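Local atomic coordinates of KLLA0B12012p (Kluyveromyces lactis, PDB entry 6Y3P), a protein that partners the mRNA decapping enzyme Dcp2 directly and, through this C-terminal ATP-grasp domain of the tubulin-tyrosine ligase family, probably binds ATP. Residues 17-22 / 358-363; 26-31 / 369-374; 325-330 / 347-352. All blocks are in the same frame, centred on the assembly; numbering follows the deposited sequence.

Contact 1: residues 17-22 / 358-363; sequences TEYIYG and DLKNLI
The phenolic oxygen of Y19 is pressed into the side of helix 358-363: OH lies 3.2 Å from CA of K360 and 3.5 Å from CB of the same residue, with the carbonyl carbon of L359 a little farther off. No hydrogen bond crosses between the two segments, so within this contact the oxygen meets the helix through carbon atoms. The ring behind it does the apolar work. CE2 of Y19 stands 3.8 Å from CG2 of I363, and CG1 of I363 reaches the ring edge in its plane, 3.9 Å from Y19 CE2. With CG anti to the backbone N (chi1 -171°), the tyrosine stretches from its loop to the helix and spans a CA-CA separation of 9.0 Å between Y19 and K360. I20 adds a looser touch, its CG2 4.3 Å from CG2 of I363. The loop is shaped by a type I turn from E18 to Y21, closed by Y21 N to E18 O at 3.2 Å. With an alanine in place of Y19 the ring is gone, which would probably uncover this flank of I363 and leave the K360 backbone without its neighbour. The K360 chain, bent at three torsions, takes NZ to a sulfate ion probably from the crystallisation liquor. Next to I363 along the helix, L362 packs on R234 and L236 of strand 228-239. Overall, a turn entering helix 21-31 lodges by one aromatic on helix 357-375, which itself lies on the antiparallel sheet of the ATP-grasp domain.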
loop_
_atom_site.group_PDB
_atom_site.type_symbol
_atom_site.label_atom_id
_atom_site.label_comp_id
_atom_site.label_asym_id
_atom_site.label_seq_id
_atom_site.Cartn_x
_atom_site.Cartn_y
_atom_site.Cartn_z
ATOM N N THR A 17 -6.692 -18.321 -15.586
ATOM C CA THR A 17 -7.900 -17.998 -14.838
ATOM C C THR A 17 -7.794 -16.635 -14.168
ATOM O O THR A 17 -8.832 -16.075 -13.804
ATOM C CB THR A 17 -8.251 -19.072 -13.800
ATOM O OG1 THR A 17 -7.074 -19.560 -13.154
ATOM C CG2 THR A 17 -9.064 -20.202 -14.393
ATOM N N GLU A 18 -6.557 -16.113 -13.970
ATOM C CA GLU A 18 -6.345 -14.809 -13.329
ATOM C C GLU A 18 -6.834 -13.634 -14.176
ATOM O O GLU A 18 -6.642 -13.599 -15.401
ATOM C CB GLU A 18 -4.887 -14.605 -12.884
ATOM C CG GLU A 18 -4.613 -15.045 -11.453
ATOM C CD GLU A 18 -3.166 -14.959 -10.990
ATOM O OE1 GLU A 18 -2.490 -13.937 -11.268
ATOM O OE2 GLU A 18 -2.726 -15.902 -10.293
ATOM N N TYR A 19 -7.475 -12.677 -13.494
ATOM C CA TYR A 19 -8.063 -11.446 -14.030
ATOM C C TYR A 19 -7.138 -10.658 -14.983
ATOM O O TYR A 19 -7.598 -10.169 -16.021
ATOM C CB TYR A 19 -8.524 -10.553 -12.844
ATOM C CG TYR A 19 -9.348 -9.349 -13.245
ATOM C CD1 TYR A 19 -10.689 -9.484 -13.598
ATOM C CD2 TYR A 19 -8.792 -8.071 -13.260
ATOM C CE1 TYR A 19 -11.446 -8.383 -13.989
ATOM C CE2 TYR A 19 -9.542 -6.960 -13.646
ATOM C CZ TYR A 19 -10.873 -7.121 -13.999
ATOM O OH TYR A 19 -11.621 -6.034 -14.373
ATOM N N ILE A 20 -5.837 -10.563 -14.635
ATOM C CA ILE A 20 -4.830 -9.779 -15.378
ATOM C C ILE A 20 -4.196 -10.487 -16.602
ATOM O O ILE A 20 -3.445 -9.828 -17.329
ATOM C CB ILE A 20 -3.744 -9.269 -14.392
ATOM C CG1 ILE A 20 -2.970 -10.447 -13.712
ATOM C CG2 ILE A 20 -4.400 -8.358 -13.342
ATOM C CD1 ILE A 20 -1.678 -10.060 -12.990
ATOM N N TYR A 21 -4.494 -11.793 -16.842
ATOM C CA TYR A 21 -3.912 -12.576 -17.947
ATOM C C TYR A 21 -4.228 -11.994 -19.348
ATOM O O TYR A 21 -3.292 -11.704 -20.100
ATOM C CB TYR A 21 -4.284 -14.066 -17.846
ATOM C CG TYR A 21 -3.673 -14.918 -18.943
ATOM C CD1 TYR A 21 -2.420 -15.504 -18.785
ATOM C CD2 TYR A 21 -4.354 -15.146 -20.135
ATOM C CE1 TYR A 21 -1.848 -16.269 -19.802
ATOM C CE2 TYR A 21 -3.799 -15.916 -21.151
ATOM C CZ TYR A 21 -2.554 -16.490 -20.976
ATOM O OH TYR A 21 -2.035 -17.260 -21.993
ATOM N N GLY A 22 -5.518 -11.860 -19.679
ATOM C CA GLY A 22 -5.995 -11.276 -20.930
ATOM C C GLY A 22 -5.387 -9.905 -21.166
ATOM O O GLY A 22 -4.696 -9.723 -22.182
ATOM N N ASP A 358 -16.199 -0.750 -16.662
ATOM C CA ASP A 358 -15.480 0.469 -16.278
ATOM C C ASP A 358 -14.200 0.142 -15.484
ATOM O O ASP A 358 -13.172 0.789 -15.709
ATOM C CB ASP A 358 -16.399 1.439 -15.496
ATOM C CG ASP A 358 -17.392 2.246 -16.337
ATOM O OD1 ASP A 358 -17.847 1.734 -17.391
ATOM O OD2 ASP A 358 -17.762 3.364 -15.907
ATOM N N LEU A 359 -14.267 -0.869 -14.580
ATOM C CA LEU A 359 -13.125 -1.283 -13.773
ATOM C C LEU A 359 -12.153 -2.141 -14.575
ATOM O O LEU A 359 -10.955 -2.073 -14.320
ATOM C CB LEU A 359 -13.537 -1.936 -12.440
ATOM C CG LEU A 359 -13.988 -1.020 -11.251
ATOM C CD1 LEU A 359 -13.070 0.184 -11.050
ATOM C CD2 LEU A 359 -15.435 -0.566 -11.392
ATOM N N LYS A 360 -12.649 -2.885 -15.589
ATOM C CA LYS A 360 -11.817 -3.677 -16.494
ATOM C C LYS A 360 -10.999 -2.750 -17.388
ATOM O O LYS A 360 -9.842 -3.057 -17.668
ATOM C CB LYS A 360 -12.676 -4.625 -17.352
ATOM C CG LYS A 360 -11.868 -5.682 -18.126
ATOM C CD LYS A 360 -11.786 -5.383 -19.619
ATOM C CE LYS A 360 -12.717 -6.238 -20.447
ATOM N NZ LYS A 360 -12.123 -7.567 -20.742
ATOM N N ASN A 361 -11.608 -1.629 -17.835
ATOM C CA ASN A 361 -11.002 -0.582 -18.661
ATOM C C ASN A 361 -9.838 0.026 -17.866
ATOM O O ASN A 361 -8.739 0.213 -18.404
ATOM C CB ASN A 361 -12.048 0.503 -18.971
ATOM C CG ASN A 361 -11.590 1.609 -19.912
ATOM O OD1 ASN A 361 -10.764 2.467 -19.574
ATOM N ND2 ASN A 361 -12.191 1.673 -21.087
ATOM N N LEU A 362 -10.082 0.280 -16.575
ATOM C CA LEU A 362 -9.098 0.826 -15.652
ATOM C C LEU A 362 -7.851 -0.080 -15.565
ATOM O O LEU A 362 -6.735 0.434 -15.620
ATOM C CB LEU A 362 -9.745 1.040 -14.261
ATOM C CG LEU A 362 -8.908 1.782 -13.227
ATOM C CD1 LEU A 362 -9.772 2.615 -12.311
ATOM C CD2 LEU A 362 -8.017 0.820 -12.430
ATOM N N ILE A 363 -8.054 -1.415 -15.450
ATOM C CA ILE A 363 -6.976 -2.400 -15.315
ATOM C C ILE A 363 -6.261 -2.607 -16.670
ATOM O O ILE A 363 -5.034 -2.778 -16.678
ATOM C CB ILE A 363 -7.505 -3.702 -14.628
ATOM C CG1 ILE A 363 -7.857 -3.458 -13.142
ATOM C CG2 ILE A 363 -6.595 -4.924 -14.787
ATOM C CD1 ILE A 363 -6.673 -3.086 -12.191
#

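Contact 2: residues 26-31 / 369-374; sequences RSFRKH and DVVSIC. With SO4 (sulfate ion), chain B.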
loop_
_atom_site.group_PDB
_atom_site.type_symbol
_atom_site.label_atom_id
_atom_site.label_comp_id
_atom_site.label_asym_id
_atom_site.label_seq_id
_atom_site.Cartn_x
_atom_site.Cartn_y
_atom_site.Cartn_z
ATOM N N ARG A 26 -2.727 -8.846 -24.279
ATOM C CA ARG A 26 -3.070 -7.780 -25.240
ATOM C C ARG A 26 -1.966 -6.707 -25.248
ATOM O O ARG A 26 -1.516 -6.277 -26.313
ATOM C CB ARG A 26 -4.432 -7.153 -24.914
ATOM C CG ARG A 26 -5.591 -8.147 -25.072
ATOM C CD ARG A 26 -6.951 -7.468 -24.940
ATOM N NE ARG A 26 -7.294 -7.105 -23.558
ATOM C CZ ARG A 26 -7.917 -7.908 -22.693
ATOM N NH1 ARG A 26 -8.247 -9.148 -23.040
ATOM N NH2 ARG A 26 -8.198 -7.480 -21.467
ATOM N N SER A 27 -1.495 -6.349 -24.052
ATOM C CA SER A 27 -0.443 -5.379 -23.837
ATOM C C SER A 27 0.916 -5.879 -24.374
ATOM O O SER A 27 1.627 -5.099 -25.007
ATOM C CB SER A 27 -0.367 -5.030 -22.361
ATOM O OG SER A 27 0.390 -3.848 -22.230
ATOM N N PHE A 28 1.267 -7.173 -24.146
ATOM C CA PHE A 28 2.509 -7.749 -24.682
ATOM C C PHE A 28 2.459 -7.790 -26.219
ATOM O O PHE A 28 3.446 -7.430 -26.865
ATOM C CB PHE A 28 2.820 -9.154 -24.099
ATOM C CG PHE A 28 3.279 -9.170 -22.652
ATOM C CD1 PHE A 28 4.159 -8.200 -22.168
ATOM C CD2 PHE A 28 2.874 -10.182 -21.787
ATOM C CE1 PHE A 28 4.582 -8.212 -20.829
ATOM C CE2 PHE A 28 3.289 -10.186 -20.444
ATOM C CZ PHE A 28 4.135 -9.199 -19.973
ATOM N N ARG A 29 1.290 -8.168 -26.786
ATOM C CA ARG A 29 1.017 -8.235 -28.228
ATOM C C ARG A 29 1.192 -6.867 -28.898
ATOM O O ARG A 29 1.874 -6.758 -29.927
ATOM C CB ARG A 29 -0.431 -8.728 -28.472
ATOM C CG ARG A 29 -0.555 -10.081 -29.174
ATOM C CD ARG A 29 -0.479 -10.002 -30.700
ATOM N NE ARG A 29 -1.722 -9.519 -31.315
ATOM C CZ ARG A 29 -1.953 -9.479 -32.627
ATOM N NH1 ARG A 29 -1.032 -9.905 -33.484
ATOM N NH2 ARG A 29 -3.108 -9.018 -33.088
ATOM N N LYS A 30 0.572 -5.831 -28.305
ATOM C CA LYS A 30 0.539 -4.463 -28.813
ATOM C C LYS A 30 1.877 -3.715 -28.755
ATOM O O LYS A 30 2.272 -3.120 -29.762
ATOM C CB LYS A 30 -0.554 -3.673 -28.085
ATOM C CG LYS A 30 -0.946 -2.357 -28.747
ATOM C CD LYS A 30 -1.779 -1.465 -27.825
ATOM C CE LYS A 30 -3.259 -1.734 -27.926
ATOM N NZ LYS A 30 -4.046 -0.790 -27.091
ATOM N N HIS A 31 2.560 -3.723 -27.598
ATOM C CA HIS A 31 3.777 -2.930 -27.409
ATOM C C HIS A 31 5.083 -3.693 -27.589
ATOM O O HIS A 31 6.141 -3.061 -27.689
ATOM C CB HIS A 31 3.750 -2.206 -26.052
ATOM C CG HIS A 31 2.513 -1.406 -25.843
ATOM N ND1 HIS A 31 2.188 -0.347 -26.674
ATOM C CD2 HIS A 31 1.547 -1.540 -24.908
ATOM C CE1 HIS A 31 1.037 0.120 -26.228
ATOM N NE2 HIS A 31 0.611 -0.564 -25.168
ATOM N N ASP A 369 0.185 0.694 -19.835
ATOM C CA ASP A 369 1.205 1.645 -19.414
ATOM C C ASP A 369 2.432 0.971 -18.866
ATOM O O ASP A 369 3.540 1.393 -19.191
ATOM C CB ASP A 369 0.633 2.621 -18.387
ATOM C CG ASP A 369 -0.473 3.528 -18.919
ATOM O OD1 ASP A 369 -0.512 3.763 -20.152
ATOM O OD2 ASP A 369 -1.297 4.011 -18.097
ATOM N N VAL A 370 2.243 -0.097 -18.058
ATOM C CA VAL A 370 3.332 -0.854 -17.442
ATOM C C VAL A 370 4.197 -1.472 -18.530
ATOM O O VAL A 370 5.410 -1.295 -18.522
ATOM C CB VAL A 370 2.808 -1.905 -16.415
ATOM C CG1 VAL A 370 3.907 -2.891 -16.013
ATOM C CG2 VAL A 370 2.229 -1.217 -15.180
ATOM N N VAL A 371 3.561 -2.134 -19.498
ATOM C CA VAL A 371 4.257 -2.766 -20.614
ATOM C C VAL A 371 4.899 -1.727 -21.566
ATOM O O VAL A 371 6.080 -1.859 -21.873
ATOM C CB VAL A 371 3.337 -3.781 -21.336
ATOM C CG1 VAL A 371 3.978 -4.322 -22.606
ATOM C CG2 VAL A 371 2.947 -4.926 -20.393
ATOM N N SER A 372 4.155 -0.684 -21.979
ATOM C CA SER A 372 4.659 0.323 -22.917
ATOM C C SER A 372 5.737 1.271 -22.367
ATOM O O SER A 372 6.466 1.873 -23.172
ATOM C CB SER A 372 3.507 1.141 -23.495
ATOM O OG SER A 372 2.831 1.890 -22.494
ATOM N N ILE A 373 5.819 1.438 -21.014
ATOM C CA ILE A 373 6.749 2.394 -20.385
ATOM C C ILE A 373 7.876 1.714 -19.595
ATOM O O ILE A 373 9.021 2.176 -19.629
ATOM C CB ILE A 373 5.940 3.427 -19.524
ATOM C CG1 ILE A 373 5.025 4.277 -20.443
ATOM C CG2 ILE A 373 6.859 4.325 -18.638
ATOM C CD1 ILE A 373 3.901 4.991 -19.771
ATOM N N CYS A 374 7.550 0.648 -18.869
ATOM C CA CYS A 374 8.517 -0.056 -18.022
ATOM C C CYS A 374 9.134 -1.298 -18.685
ATOM O O CYS A 374 10.345 -1.526 -18.552
ATOM C CB CYS A 374 7.880 -0.398 -16.676
ATOM S SG CYS A 374 7.095 1.008 -15.833
HETATM S S SO4 B . -10.172 -10.517 -20.452
HETATM O O1 SO4 B . -9.714 -9.606 -19.393
HETATM O O2 SO4 B . -10.571 -9.744 -21.624
HETATM O O3 SO4 B . -11.306 -11.305 -19.983
HETATM O O4 SO4 B . -9.111 -11.436 -20.831
#
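S372 sets its CB almost exactly over the middle of the H31 imidazole, 3.5 Å from the ring centroid and 7° off the ring normal, a CH-pi contact made by a serine methylene. The opposite face of the ring is met by CG of K30, offset toward the rim, so the imidazole is held between two aliphatic groups. CG1 of V371 lies at the ring edge, near its plane, and is 4.1 Å from CB of H31, the carbon that carries the ring. V371 is the wedge of the interface: OG of S27 lies only 3.1 Å from V371 CB, and CE1 of F28 is 3.7 Å from V371 CG2, the two side chains crossing at about a right angle. The segment axes approach to 9.1 Å at -36°, their N-to-C directions running broadly alike.

The polar ends find partners just beyond the segments. S27 OG is hydrogen-bonded to the carbonyl of F367, while S372 OG, placed between its backbone N and carbonyl carbon (chi1 64°), bonds to D368 O one turn back. H31 NE2 has a weak hydrogen bond to OD1 of D368. At the exposed start of the segment, NH1 of R26 gives a 2.8 Å hydrogen bond to sulfate O2, and NH2 adds a weak one to sulfate O1 at 3.3 Å while also making a salt bridge with D364.

The chemistry implies a helix interface closed by carbon, its buried hydroxyls paid for by main-chain carbonyls. The carboxylate of D368 would probably help to stabilise a protonated H31.

Contact 3: residues 325-330 / 347-352; sequences SLETFG and NAFPDF
G330 and N347 form an antiparallel hydrogen-bonded pair, with G330 N to N347 O at 2.8 Å and 174° and N347 N to G330 O at 2.8 Å and 165°; the first donor lies in the carbonyl plane, the second is tilted from it. N347 O also takes a CA-H contact from F329 CA, 3.5 Å away. Past this pair the chain turns at F349 (phi and psi both positive), and P350 comes back against the strand, its CG 3.8 Å from G330 N. A CB built on G330 would fall 3.1 Å from P350 CB, a tight fit. Extended beyond CG, E327 carries OE2 to 3.7 Å from CE1 of F349, carboxylate and ring planes 55° apart; that carboxylate is also salt-bridged to R77. OG1 of T328 meets the edge of the F352 ring in its plane, 3.6 Å from CZ. Strand 326-335 is flanked here by strand 215-224, which pairs with it through main-chain bonds from E327 and F329. From the loop, the F352 ring packs on I363 and L366 of helix 357-375 and meets F367 edge-to-face, while F329 and A348 rest on I81 of helix 78-81.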
loop_
_atom_site.group_PDB
_atom_site.type_symbol
_atom_site.label_atom_id
_atom_site.label_comp_id
_atom_site.label_asym_id
_atom_site.label_seq_id
_atom_site.Cartn_x
_atom_site.Cartn_y
_atom_site.Cartn_z
ATOM N N SER A 325 14.296 -5.378 -12.337
ATOM C CA SER A 325 13.008 -5.607 -11.690
ATOM C C SER A 325 12.059 -4.477 -11.991
ATOM O O SER A 325 12.492 -3.370 -12.287
ATOM C CB SER A 325 13.171 -5.690 -10.176
ATOM O OG SER A 325 13.996 -6.769 -9.796
ATOM N N LEU A 326 10.771 -4.773 -11.915
ATOM C CA LEU A 326 9.668 -3.826 -11.900
ATOM C C LEU A 326 8.655 -4.403 -10.931
ATOM O O LEU A 326 8.680 -5.603 -10.690
ATOM C CB LEU A 326 9.032 -3.445 -13.270
ATOM C CG LEU A 326 8.283 -4.500 -14.102
ATOM C CD1 LEU A 326 6.900 -4.838 -13.506
ATOM C CD2 LEU A 326 8.070 -3.967 -15.476
ATOM N N GLU A 327 7.814 -3.580 -10.346
ATOM C CA GLU A 327 6.805 -4.099 -9.442
ATOM C C GLU A 327 5.669 -3.124 -9.303
ATOM O O GLU A 327 5.917 -1.940 -9.119
ATOM C CB GLU A 327 7.382 -4.478 -8.055
ATOM C CG GLU A 327 6.389 -5.294 -7.232
ATOM C CD GLU A 327 6.866 -5.974 -5.965
ATOM O OE1 GLU A 327 8.098 -6.052 -5.761
ATOM O OE2 GLU A 327 6.006 -6.430 -5.174
ATOM N N THR A 328 4.421 -3.624 -9.336
ATOM C CA THR A 328 3.307 -2.732 -9.078
ATOM C C THR A 328 2.748 -3.119 -7.705
ATOM O O THR A 328 2.485 -4.288 -7.417
ATOM C CB THR A 328 2.312 -2.544 -10.232
ATOM O OG1 THR A 328 0.976 -2.752 -9.791
ATOM C CG2 THR A 328 2.633 -3.339 -11.455
ATOM N N PHE A 329 2.670 -2.124 -6.836
ATOM C CA PHE A 329 2.205 -2.273 -5.471
ATOM C C PHE A 329 0.841 -1.595 -5.341
ATOM O O PHE A 329 0.532 -0.669 -6.096
ATOM C CB PHE A 329 3.174 -1.573 -4.498
ATOM C CG PHE A 329 4.621 -2.000 -4.560
ATOM C CD1 PHE A 329 5.518 -1.356 -5.406
ATOM C CD2 PHE A 329 5.107 -2.988 -3.707
ATOM C CE1 PHE A 329 6.874 -1.719 -5.426
ATOM C CE2 PHE A 329 6.464 -3.348 -3.722
ATOM C CZ PHE A 329 7.334 -2.717 -4.588
ATOM N N GLY A 330 0.079 -2.048 -4.343
ATOM C CA GLY A 330 -1.205 -1.488 -3.960
ATOM C C GLY A 330 -1.056 -0.600 -2.740
ATOM O O GLY A 330 -0.854 -1.101 -1.631
ATOM N N ASN A 347 0.793 -2.864 -0.117
ATOM C CA ASN A 347 0.563 -4.285 -0.355
ATOM C C ASN A 347 1.234 -4.728 -1.646
ATOM O O ASN A 347 1.013 -4.151 -2.712
ATOM C CB ASN A 347 -0.938 -4.626 -0.394
ATOM C CG ASN A 347 -1.662 -4.316 0.886
ATOM O OD1 ASN A 347 -1.448 -4.947 1.926
ATOM N ND2 ASN A 347 -2.519 -3.319 0.839
ATOM N N ALA A 348 2.073 -5.743 -1.514
ATOM C CA ALA A 348 2.776 -6.434 -2.586
ATOM C C ALA A 348 1.768 -7.414 -3.152
ATOM O O ALA A 348 0.908 -7.915 -2.410
ATOM C CB ALA A 348 3.960 -7.220 -2.013
ATOM N N PHE A 349 1.886 -7.693 -4.458
ATOM C CA PHE A 349 1.056 -8.633 -5.215
ATOM C C PHE A 349 -0.455 -8.466 -4.879
ATOM O O PHE A 349 -1.120 -9.407 -4.426
ATOM C CB PHE A 349 1.603 -10.067 -5.035
ATOM C CG PHE A 349 2.868 -10.249 -5.851
ATOM C CD1 PHE A 349 4.088 -9.742 -5.401
ATOM C CD2 PHE A 349 2.828 -10.860 -7.102
ATOM C CE1 PHE A 349 5.241 -9.860 -6.177
ATOM C CE2 PHE A 349 3.979 -10.962 -7.883
ATOM C CZ PHE A 349 5.183 -10.476 -7.411
ATOM N N PRO A 350 -0.983 -7.225 -5.053
ATOM C CA PRO A 350 -2.397 -6.979 -4.728
ATOM C C PRO A 350 -3.366 -7.722 -5.644
ATOM O O PRO A 350 -3.010 -8.063 -6.775
ATOM C CB PRO A 350 -2.535 -5.463 -4.929
ATOM C CG PRO A 350 -1.490 -5.130 -5.960
ATOM C CD PRO A 350 -0.339 -6.003 -5.599
ATOM N N ASP A 351 -4.593 -7.982 -5.151
ATOM C CA ASP A 351 -5.602 -8.629 -5.982
ATOM C C ASP A 351 -6.154 -7.532 -6.880
ATOM O O ASP A 351 -6.655 -6.521 -6.393
ATOM C CB ASP A 351 -6.721 -9.317 -5.145
ATOM C CG ASP A 351 -7.550 -10.388 -5.874
ATOM O OD1 ASP A 351 -7.110 -10.863 -6.961
ATOM O OD2 ASP A 351 -8.606 -10.789 -5.337
ATOM N N PHE A 352 -5.929 -7.682 -8.178
ATOM C CA PHE A 352 -6.396 -6.767 -9.208
ATOM C C PHE A 352 -7.826 -7.130 -9.643
ATOM O O PHE A 352 -8.444 -6.334 -10.344
ATOM C CB PHE A 352 -5.447 -6.783 -10.425
ATOM C CG PHE A 352 -4.034 -6.309 -10.159
ATOM C CD1 PHE A 352 -3.730 -4.949 -10.133
ATOM C CD2 PHE A 352 -2.999 -7.222 -9.971
ATOM C CE1 PHE A 352 -2.421 -4.515 -9.888
ATOM C CE2 PHE A 352 -1.699 -6.785 -9.708
ATOM C CZ PHE A 352 -1.416 -5.440 -9.677
#

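Contacts 1 and 2 join the same two elements, helix 21-31 with the turn before it and helix 357-375, at positions about 14 Å apart between centres. Contact 1 is partly buried and made largely by one tyrosine; contact 2 is buried and rests on valine and a serine over histidine. Their solvent-facing sides converge, K360 NZ lying 4.0 Å from R26 NH2 where both hold the sulfate. Contact 3, buried and nearest the chain's centre, differs in using main-chain hydrogen bonds at the end of strand 341-347. F352 ties it to contact 1, its CB 3.5 Å from CG2 of I20, and L326 CD2 touches C374 CB of contact 2 at 3.8 Å.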